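Local coordinates for protein transcriptional regulator (Rhodococcus jostii, PDB 5CYV) that binds p-coumaroyl-CoA and, as a MarR-family transcriptional regulator of p-hydroxycinnamate metabolism, probably binds DNA, at residues Ser41-Ala46 / Gly80-Thr85. Sequence-based numbering, arbitrary orientation. Where two conformers were deposited one is given.
Sequences SVLVLA and GLVVRT
Leu81 meets Leu43 just after the chain leaves helix 70-78 through Gly80, whose positive phi (76°) closes a Schellman motif at the helix end. The approach is made by one methyl: Leu43 CD1 lies 4.4 Å from Leu81 CB and 4.0 Å from Leu81 O, a van der Waals touch on the carbonyl oxygen. The Leu81 side chain also touches Leu105 and Glu101 of helix 100-121, while Arg106 of that helix touches Leu43.

Val82 opens strand 82-87 and points its side chain at helix 37-47. Across to that helix, CG1 does the touching, sitting 4.0 Å from Leu43 CD1, the two side chains running at a slant to one another. With Leu43 CG standing opposite the backbone N (chi1 179°) and chi2 near 61°, CD1 is the methyl that faces the loop and strand. One turn on, Ala46 CB comes to 4.4 Å from the same Val82 CG1, so Val82 rests against two residues three apart on the helix. This is the winged helix-turn-helix of MarR proteins: the root of the two-stranded wing, 82-87 with 94-98, leans at Val82 on helix 37-47.

From Val83 onward the strand draws away from helix 37-47. Leu81, Val83 and Thr85 are joined by backbone hydrogen bonds to Thr99, Ala97 and Leu95 in turn, the antiparallel pairing of the wing. Helix 70-78 is touched twice from this side, by Val82 on Leu76 and by Arg84, whose NH1 forms salt bridges with Asp74 and Glu77.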
ATOM      1  N   SER B  41       8.767  -9.282  -6.398  1.00 17.76           N
ATOM      2  CA  SER B  41       8.799  -8.188  -7.373  1.00 16.08           C
ATOM      3  C   SER B  41      10.124  -8.179  -8.149  1.00 16.16           C
ATOM      4  O   SER B  41      10.106  -7.974  -9.362  1.00 17.00           O
ATOM      5  CB  SER B  41       8.639  -6.835  -6.671  1.00 19.45           C
ATOM      6  OG  SER B  41       7.367  -6.768  -5.988  1.00 19.57           O
ATOM      7  N   VAL B  42      11.242  -8.369  -7.439  1.00 16.29           N
ATOM      8  CA  VAL B  42      12.529  -8.396  -8.151  1.00 16.32           C
ATOM      9  C   VAL B  42      12.622  -9.523  -9.163  1.00 17.21           C
ATOM     10  O   VAL B  42      13.027  -9.297 -10.319  1.00 17.66           O
ATOM     11  CB  VAL B  42      13.681  -8.492  -7.156  1.00 14.42           C
ATOM     12  CG1 VAL B  42      15.046  -8.603  -7.883  1.00 18.50           C
ATOM     13  CG2 VAL B  42      13.655  -7.238  -6.266  1.00 18.81           C
ATOM     14  N   LEU B  43      12.138 -10.694  -8.751  1.00 15.26           N
ATOM     15  CA  LEU B  43      12.141 -11.871  -9.640  1.00 15.27           C
ATOM     16  C   LEU B  43      11.279 -11.596 -10.889  1.00 17.35           C
ATOM     17  O   LEU B  43      11.689 -11.883 -12.041  1.00 17.26           O
ATOM     18  CB  LEU B  43      11.685 -13.103  -8.856  1.00 16.40           C
ATOM     19  CG  LEU B  43      11.638 -14.354  -9.745  1.00 17.15           C
ATOM     20  CD1 LEU B  43      13.026 -14.676 -10.321  1.00 18.37           C
ATOM     21  CD2 LEU B  43      11.158 -15.546  -8.906  1.00 19.68           C
ATOM     22  N   VAL B  44      10.077 -11.029 -10.689  1.00 15.62           N
ATOM     23  CA  VAL B  44       9.196 -10.739 -11.803  1.00 18.06           C
ATOM     24  C   VAL B  44       9.874  -9.756 -12.749  1.00 16.92           C
ATOM     25  O   VAL B  44       9.886  -9.933 -13.989  1.00 18.21           O
ATOM     26  CB  VAL B  44       7.908 -10.178 -11.287  1.00 18.23           C
ATOM     27  CG1 VAL B  44       7.105  -9.514 -12.428  1.00 21.76           C
ATOM     28  CG2 VAL B  44       7.119 -11.322 -10.658  1.00 19.18           C
ATOM     29  N   LEU B  45      10.505  -8.731 -12.172  1.00 15.98           N
ATOM     30  CA  LEU B  45      11.101  -7.698 -13.039  1.00 16.97           C
ATOM     31  C   LEU B  45      12.307  -8.243 -13.800  1.00 18.52           C
ATOM     32  O   LEU B  45      12.521  -7.866 -14.964  1.00 21.64           O
ATOM     33  CB  LEU B  45      11.490  -6.449 -12.211  1.00 17.26           C
ATOM     34  CG  LEU B  45      10.264  -5.690 -11.692  1.00 17.94           C
ATOM     35  CD1 LEU B  45      10.687  -4.704 -10.607  1.00 17.94           C
ATOM     36  CD2 LEU B  45       9.534  -4.939 -12.776  1.00 20.57           C
ATOM     37  N   ALA B  46      13.035  -9.164 -13.214  1.00 17.48           N
ATOM     38  CA  ALA B  46      14.136  -9.799 -13.932  1.00 18.14           C
ATOM     39  C   ALA B  46      13.604 -10.660 -15.072  1.00 22.28           C
ATOM     40  O   ALA B  46      14.180 -10.667 -16.156  1.00 21.60           O
ATOM     41  CB  ALA B  46      14.982 -10.631 -12.980  1.00 19.15           C
ATOM     42  N   GLY B  80      19.409 -19.616  -6.335  1.00 21.34           N
ATOM     43  CA  GLY B  80      19.611 -20.042  -7.714  1.00 20.63           C
ATOM     44  C   GLY B  80      18.511 -19.547  -8.673  1.00 21.24           C
ATOM     45  O   GLY B  80      18.318 -20.094  -9.760  1.00 23.96           O
ATOM     46  N   LEU B  81      17.848 -18.486  -8.280  1.00 20.63           N
ATOM     47  CA  LEU B  81      16.719 -17.982  -9.061  1.00 19.70           C
ATOM     48  C   LEU B  81      17.136 -16.833  -9.985  1.00 20.87           C
ATOM     49  O   LEU B  81      16.486 -16.577 -10.989  1.00 19.83           O
ATOM     50  CB  LEU B  81      15.593 -17.487  -8.138  1.00 18.05           C
ATOM     51  CG  LEU B  81      15.065 -18.541  -7.171  1.00 21.68           C
ATOM     52  CD1 LEU B  81      14.080 -17.935  -6.173  1.00 22.47           C
ATOM     53  CD2 LEU B  81      14.351 -19.644  -8.006  1.00 20.13           C
ATOM     54  N   VAL B  82      18.175 -16.084  -9.592  1.00 18.85           N
ATOM     55  CA  VAL B  82      18.750 -15.071 -10.499  1.00 18.03           C
ATOM     56  C   VAL B  82      20.241 -15.177 -10.402  1.00 16.27           C
ATOM     57  O   VAL B  82      20.776 -15.779  -9.448  1.00 20.38           O
ATOM     58  CB  VAL B  82      18.327 -13.601 -10.148  1.00 17.28           C
ATOM     59  CG1 VAL B  82      16.824 -13.412 -10.155  1.00 19.75           C
ATOM     60  CG2 VAL B  82      18.880 -13.143  -8.754  1.00 19.55           C
ATOM     61  N   VAL B  83      20.928 -14.596 -11.384  1.00 18.92           N
ATOM     62  CA  VAL B  83      22.371 -14.524 -11.395  0.78 20.14           C
ATOM     63  C   VAL B  83      22.758 -13.075 -11.674  1.00 19.52           C
ATOM     64  O   VAL B  83      22.115 -12.416 -12.480  1.00 23.25           O
ATOM     65  CB  VAL B  83      23.002 -15.447 -12.477  0.78 23.33           C
ATOM     66  CG1 VAL B  83      24.455 -15.149 -12.608  0.78 23.20           C
ATOM     67  CG2 VAL B  83      22.854 -16.887 -12.063  0.78 22.92           C
ATOM     68  N   ARG B  84      23.786 -12.588 -11.013  1.00 22.71           N
ATOM     69  CA  ARG B  84      24.338 -11.298 -11.402  1.00 23.87           C
ATOM     70  C   ARG B  84      25.255 -11.509 -12.585  1.00 28.85           C
ATOM     71  O   ARG B  84      26.286 -12.233 -12.477  1.00 30.08           O
ATOM     72  CB  ARG B  84      25.088 -10.665 -10.239  1.00 24.06           C
ATOM     73  CG  ARG B  84      24.202 -10.245  -9.078  1.00 26.16           C
ATOM     74  CD  ARG B  84      25.049  -9.503  -8.035  1.00 29.81           C
ATOM     75  NE  ARG B  84      24.227  -8.722  -7.096  1.00 29.26           N
ATOM     76  CZ  ARG B  84      23.874  -9.138  -5.886  1.00 28.71           C
ATOM     77  NH1 ARG B  84      24.248 -10.358  -5.484  1.00 32.82           N
ATOM     78  NH2 ARG B  84      23.176  -8.353  -5.064  1.00 30.54           N
ATOM     79  N   THR B  85      24.913 -10.898 -13.708  1.00 24.96           N
ATOM     80  CA  THR B  85      25.682 -11.063 -14.924  1.00 24.42           C
ATOM     81  C   THR B  85      26.045  -9.719 -15.516  1.00 25.26           C
ATOM     82  O   THR B  85      25.804  -8.667 -14.878  1.00 28.41           O
ATOM     83  CB  THR B  85      24.907 -11.966 -15.937  1.00 27.27           C
ATOM     84  OG1 THR B  85      25.747 -12.325 -17.021  1.00 27.50           O
ATOM     85  CG2 THR B  85      23.596 -11.335 -16.471  1.00 25.77           C
TER